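Local coordinates for probable glutathione reductase (Sinorhizobium meliloti, PDB 4DNA), which probably catalyses the NADPH-dependent reduction of glutathione disulfide to glutathione, working as a homodimer with one FAD bound to each subunit, at residues 21-26 with 320-325; 27-32 with 327-332. One frame throughout, in Å; residues are numbered along the deposited sequence.

Contact 1. Residues 21-26 with 320-325; sequences GRLAAA and EAMCFI
Leu-23 and Ala-24 meet Ile-325 where two helices lie nearly side by side: the segment axes of 21-25 and 320-325 come within 9.9 Å and run in the same direction, at a signed crossing angle of -23°. Both belong to the Rossmann-type FAD domain. Helix 15-25 follows the glycine-rich turn after strand 6-11, and its first residues, Ser-15 and Gly-16, bind FAD; helix 314-329 packs beside it on the same face of the parallel sheet, where Ala-24 and Phe-324 both rest on Leu-8. The backbones are nearest at Ala-24 and Ile-325, whose CA atoms are 6.6 Å apart.

Ile-325 fills the groove between the helices. Its CG1 lies 3.8 Å from CB of Leu-23, and its terminal CD1 reaches on to CB of Ala-24 at 4.0 Å, so one branch touches two consecutive residues of the facing helix. An alanine here would remove that branch and is likely to open a gap between the helices, leaving CB of Leu-23 and of Ala-24 without their apolar neighbour. Leu-23 sends its own side chain the other way across the interface. With CG anti to its carbonyl carbon (chi1 -82°) and CD1 continuing away from CA, it reaches the flank of selenomethionine Met-322, whose far end bends off at chi3 (-59°) and whose side chain also packs on Tyr-450 of the second subunit. The leucine therefore meets the stem of this residue, its CD1 lying 4.0 Å from CG of Met-322.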
loop_
_atom_site.group_PDB
_atom_site.type_symbol
_atom_site.label_atom_id
_atom_site.label_comp_id
_atom_site.label_asym_id
_atom_site.label_seq_id
_atom_site.Cartn_x
_atom_site.Cartn_y
_atom_site.Cartn_z
ATOM N N GLY A 21 11.415 29.569 6.119
ATOM C CA GLY A 21 10.973 30.668 6.977
ATOM C C GLY A 21 10.524 30.185 8.344
ATOM O O GLY A 21 11.059 30.619 9.368
ATOM N N ARG A 22 9.553 29.269 8.352
ATOM C CA ARG A 22 8.995 28.743 9.589
ATOM C C ARG A 22 10.113 28.214 10.451
ATOM O O ARG A 22 10.224 28.608 11.603
ATOM C CB ARG A 22 7.958 27.648 9.321
ATOM C CG ARG A 22 7.019 27.360 10.488
ATOM C CD ARG A 22 6.131 26.142 10.229
ATOM N NE ARG A 22 6.865 24.894 10.420
ATOM C CZ ARG A 22 7.153 24.025 9.453
ATOM N NH1 ARG A 22 6.738 24.241 8.200
ATOM N NH2 ARG A 22 7.842 22.921 9.746
ATOM N N LEU A 23 10.964 27.352 9.903
ATOM C CA LEU A 23 12.042 26.793 10.711
ATOM C C LEU A 23 12.890 27.893 11.331
ATOM O O LEU A 23 13.054 27.933 12.551
ATOM C CB LEU A 23 12.925 25.829 9.914
ATOM C CG LEU A 23 12.481 24.373 9.724
ATOM C CD1 LEU A 23 13.598 23.584 9.063
ATOM C CD2 LEU A 23 12.077 23.724 11.035
ATOM N N ALA A 24 13.388 28.802 10.492
ATOM C CA ALA A 24 14.308 29.863 10.919
ATOM C C ALA A 24 13.707 30.832 11.936
ATOM O O ALA A 24 14.392 31.258 12.870
ATOM C CB ALA A 24 14.831 30.624 9.714
ATOM N N ALA A 25 12.437 31.187 11.740
ATOM C CA ALA A 25 11.723 32.065 12.666
ATOM C C ALA A 25 11.605 31.395 14.027
ATOM O O ALA A 25 11.829 32.030 15.062
ATOM C CB ALA A 25 10.347 32.410 12.122
ATOM N N ALA A 26 11.274 30.104 14.006
ATOM C CA ALA A 26 11.182 29.289 15.213
ATOM C C ALA A 26 12.534 29.121 15.931
ATOM O O ALA A 26 12.627 28.385 16.918
ATOM C CB ALA A 26 10.569 27.932 14.890
ATOM N N GLU A 320 16.065 20.023 1.196
ATOM C CA GLU A 320 17.000 21.110 0.895
ATOM C C GLU A 320 16.924 22.254 1.911
ATOM O O GLU A 320 17.955 22.813 2.293
ATOM C CB GLU A 320 16.740 21.665 -0.500
ATOM C CG GLU A 320 17.168 20.754 -1.636
ATOM C CD GLU A 320 16.716 21.267 -2.994
ATOM O OE1 GLU A 320 15.990 22.289 -3.031
ATOM O OE2 GLU A 320 17.086 20.656 -4.028
ATOM N N ALA A 321 15.705 22.574 2.338
ATOM C CA ALA A 321 15.439 23.678 3.240
ATOM C C ALA A 321 15.873 23.405 4.674
ATOM O O ALA A 321 16.275 24.317 5.401
ATOM C CB ALA A 321 13.965 24.036 3.196
HETATM N N MSE A 322 15.779 22.144 5.076
HETATM C CA MSE A 322 16.235 21.725 6.389
HETATM C C MSE A 322 17.726 21.711 6.365
HETATM O O MSE A 322 18.366 22.272 7.242
HETATM C CB MSE A 322 15.731 20.343 6.731
HETATM C CG MSE A 322 14.213 20.361 6.817
HETATM SE SE MSE A 322 13.593 18.638 7.557
HETATM C CE MSE A 322 14.338 17.371 6.212
ATOM N N CYS A 323 18.300 21.088 5.350
ATOM C CA CYS A 323 19.744 21.141 5.183
ATOM C C CYS A 323 20.283 22.561 5.174
ATOM O O CYS A 323 21.372 22.807 5.685
ATOM C CB CYS A 323 20.185 20.361 3.953
ATOM S SG CYS A 323 20.057 18.602 4.294
ATOM N N PHE A 324 19.512 23.494 4.621
ATOM C CA PHE A 324 19.881 24.897 4.697
ATOM C C PHE A 324 19.889 25.422 6.149
ATOM O O PHE A 324 20.892 25.979 6.594
ATOM C CB PHE A 324 18.990 25.783 3.819
ATOM C CG PHE A 324 18.977 27.219 4.264
ATOM C CD1 PHE A 324 20.092 28.025 4.088
ATOM C CD2 PHE A 324 17.873 27.747 4.926
ATOM C CE1 PHE A 324 20.096 29.333 4.530
ATOM C CE2 PHE A 324 17.873 29.063 5.373
ATOM C CZ PHE A 324 18.985 29.855 5.172
ATOM N N ILE A 325 18.778 25.270 6.876
ATOM C CA ILE A 325 18.714 25.720 8.265
ATOM C C ILE A 325 19.901 25.174 9.059
ATOM O O ILE A 325 20.561 25.905 9.794
ATOM C CB ILE A 325 17.361 25.357 8.927
ATOM C CG1 ILE A 325 16.517 26.620 9.139
ATOM C CG2 ILE A 325 17.561 24.693 10.289
ATOM C CD1 ILE A 325 15.900 27.199 7.886
#

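Contact 2. Residues 27-32 with 327-332; sequences LGKKVA and TEYKNN
The ring of Tyr-329 and the aliphatic chain of Lys-29 pass each other in opposite directions, the tyrosine pointing from the last turn of helix 314-329 toward the loop and the lysine from the loop toward that helix. Segment 27-32 is the connection in the first beta-alpha-beta unit of the Rossmann-type FAD domain, leading from helix 15-25 into strand 31-35. The backbones stay well apart, with CA of Leu-27 and CA of Tyr-329 separated by 9.1 Å, and the side chains bridge the space.

The close part is one side of the phenol ring. CE of Lys-29 approaches it obliquely, 3.9 Å from CD1 of Tyr-329 and 4.1 Å from CE1. A bend at chi2 (-78°) swings the outer methylenes of the lysine into this position. One face of the ring is covered by CG of Glu-328, 3.8 Å above the plane and over its centre, while the carboxylate of that glutamate is held by Arg-136 and Tyr-302. Tyr-329 also packs on Leu-8 and Ala-24, which joins this end of the helix to the sheet and to helix 15-25.

Toward solvent the packing thins. The exposed Leu-27 meets the tyrosine only at its stem, CD1 lying 4.5 Å from CB of Tyr-329. Beyond it the aliphatic part of Lys-330 passes near the same leucine, its CD 4.7 Å from CD1 of Leu-27.

Although two lysines and a phenol line the contact, it is carbon that meets carbon. Lys-29 serves through its methylenes, while its NZ, one bond further out, lies a little farther from the ring, 4.5 Å from CD1 of Tyr-329. The attachment therefore rests on apolar contact and shielding from water, without a directional bond between the two segments.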
loop_
_atom_site.group_PDB
_atom_site.type_symbol
_atom_site.label_atom_id
_atom_site.label_comp_id
_atom_site.label_asym_id
_atom_site.label_seq_id
_atom_site.Cartn_x
_atom_site.Cartn_y
_atom_site.Cartn_z
ATOM N N LEU A 27 13.575 29.788 15.430
ATOM C CA LEU A 27 14.869 29.869 16.127
ATOM C C LEU A 27 15.150 31.295 16.630
ATOM O O LEU A 27 16.293 31.641 16.925
ATOM C CB LEU A 27 16.020 29.355 15.241
ATOM C CG LEU A 27 16.229 27.840 15.108
ATOM C CD1 LEU A 27 17.197 27.534 13.980
ATOM C CD2 LEU A 27 16.721 27.209 16.404
ATOM N N GLY A 28 14.100 32.109 16.718
ATOM C CA GLY A 28 14.208 33.483 17.194
ATOM C C GLY A 28 14.992 34.395 16.269
ATOM O O GLY A 28 15.662 35.325 16.732
ATOM N N LYS A 29 14.919 34.126 14.966
ATOM C CA LYS A 29 15.547 34.979 13.958
ATOM C C LYS A 29 14.505 35.920 13.368
ATOM O O LYS A 29 13.351 35.534 13.163
ATOM C CB LYS A 29 16.169 34.145 12.822
ATOM C CG LYS A 29 17.183 33.081 13.237
ATOM C CD LYS A 29 18.555 33.665 13.558
ATOM C CE LYS A 29 19.507 32.588 14.071
ATOM N NZ LYS A 29 20.716 33.147 14.742
ATOM N N LYS A 30 14.913 37.155 13.102
ATOM C CA LYS A 30 14.093 38.072 12.322
ATOM C C LYS A 30 13.966 37.533 10.891
ATOM O O LYS A 30 14.927 37.587 10.118
ATOM C CB LYS A 30 14.740 39.454 12.297
ATOM C CG LYS A 30 14.427 40.353 13.481
ATOM C CD LYS A 30 13.501 41.479 13.051
ATOM C CE LYS A 30 14.067 42.831 13.447
ATOM N NZ LYS A 30 13.600 43.886 12.506
ATOM N N VAL A 31 12.794 37.003 10.548
ATOM C CA VAL A 31 12.558 36.443 9.209
ATOM C C VAL A 31 11.443 37.213 8.506
ATOM O O VAL A 31 10.493 37.651 9.151
ATOM C CB VAL A 31 12.177 34.935 9.270
ATOM C CG1 VAL A 31 11.969 34.349 7.882
ATOM C CG2 VAL A 31 13.228 34.123 10.017
ATOM N N ALA A 32 11.558 37.385 7.196
ATOM C CA ALA A 32 10.457 37.913 6.388
ATOM C C ALA A 32 10.204 37.028 5.156
ATOM O O ALA A 32 11.143 36.469 4.585
ATOM C CB ALA A 32 10.744 39.347 5.978
ATOM N N THR A 327 22.944 23.847 7.806
ATOM C CA THR A 327 24.168 24.468 7.291
ATOM C C THR A 327 24.367 25.888 7.823
ATOM O O THR A 327 25.317 26.144 8.545
ATOM C CB THR A 327 24.221 24.484 5.743
ATOM O OG1 THR A 327 24.346 23.144 5.234
ATOM C CG2 THR A 327 25.406 25.312 5.258
ATOM N N GLU A 328 23.453 26.791 7.486
ATOM C CA GLU A 328 23.601 28.207 7.796
ATOM C C GLU A 328 23.431 28.546 9.283
ATOM O O GLU A 328 23.978 29.542 9.756
ATOM C CB GLU A 328 22.634 29.034 6.942
ATOM C CG GLU A 328 22.563 30.527 7.258
ATOM C CD GLU A 328 23.805 31.304 6.842
ATOM O OE1 GLU A 328 24.547 30.832 5.960
ATOM O OE2 GLU A 328 24.040 32.395 7.397
ATOM N N TYR A 329 22.703 27.726 10.033
ATOM C CA TYR A 329 22.395 28.109 11.408
ATOM C C TYR A 329 22.918 27.201 12.517
ATOM O O TYR A 329 23.319 27.699 13.557
ATOM C CB TYR A 329 20.900 28.361 11.571
ATOM C CG TYR A 329 20.409 29.551 10.779
ATOM C CD1 TYR A 329 21.009 30.803 10.932
ATOM C CD2 TYR A 329 19.336 29.435 9.881
ATOM C CE1 TYR A 329 20.563 31.903 10.219
ATOM C CE2 TYR A 329 18.884 30.534 9.161
ATOM C CZ TYR A 329 19.502 31.762 9.339
ATOM O OH TYR A 329 19.082 32.866 8.647
ATOM N N LYS A 330 22.904 25.889 12.317
ATOM C CA LYS A 330 23.361 24.956 13.358
ATOM C C LYS A 330 24.831 24.549 13.179
ATOM O O LYS A 330 25.281 23.541 13.737
ATOM C CB LYS A 330 22.454 23.708 13.427
ATOM C CG LYS A 330 21.001 23.942 13.852
ATOM C CD LYS A 330 20.846 24.766 15.138
ATOM C CE LYS A 330 21.345 24.059 16.406
ATOM N NZ LYS A 330 21.362 24.944 17.611
ATOM N N ASN A 331 25.566 25.337 12.396
ATOM C CA ASN A 331 26.981 25.078 12.083
ATOM C C ASN A 331 27.288 23.616 11.787
ATOM O O ASN A 331 28.374 23.116 12.076
ATOM C CB ASN A 331 27.876 25.613 13.200
ATOM C CG ASN A 331 27.639 27.082 13.464
ATOM O OD1 ASN A 331 27.770 27.911 12.560
ATOM N ND2 ASN A 331 27.272 27.415 14.703
ATOM N N ASN A 332 26.307 22.956 11.189
ATOM C CA ASN A 332 26.329 21.541 10.893
ATOM C C ASN A 332 26.260 21.406 9.359
ATOM O O ASN A 332 25.177 21.259 8.792
ATOM C CB ASN A 332 25.131 20.899 11.618
ATOM C CG ASN A 332 24.905 19.439 11.262
ATOM O OD1 ASN A 332 25.681 18.820 10.532
ATOM N ND2 ASN A 332 23.816 18.880 11.784
#

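Overall arrangement
Contacts 1 and 2 follow one another along helix 314-329, their centres 7 Å apart, and hold it against consecutive parts of the same beta-alpha-beta unit. Residues 320-325 lie against helix 15-25 in a partly buried interface of apolar side chains, those of alanine, leucine, isoleucine and a selenomethionine; residues 327-332, at the helix end, reach the surface loop that leads into strand 31-35, using a tyrosine and longer chains across a wider backbone gap. Neither pair of segments is hydrogen-bonded to the other. The two sites also adjoin, the side chain of Lys-29 lying against the backbone of Ala-24. The second subunit reaches contact 1, whereas contact 2 touches no other chain of the dimer.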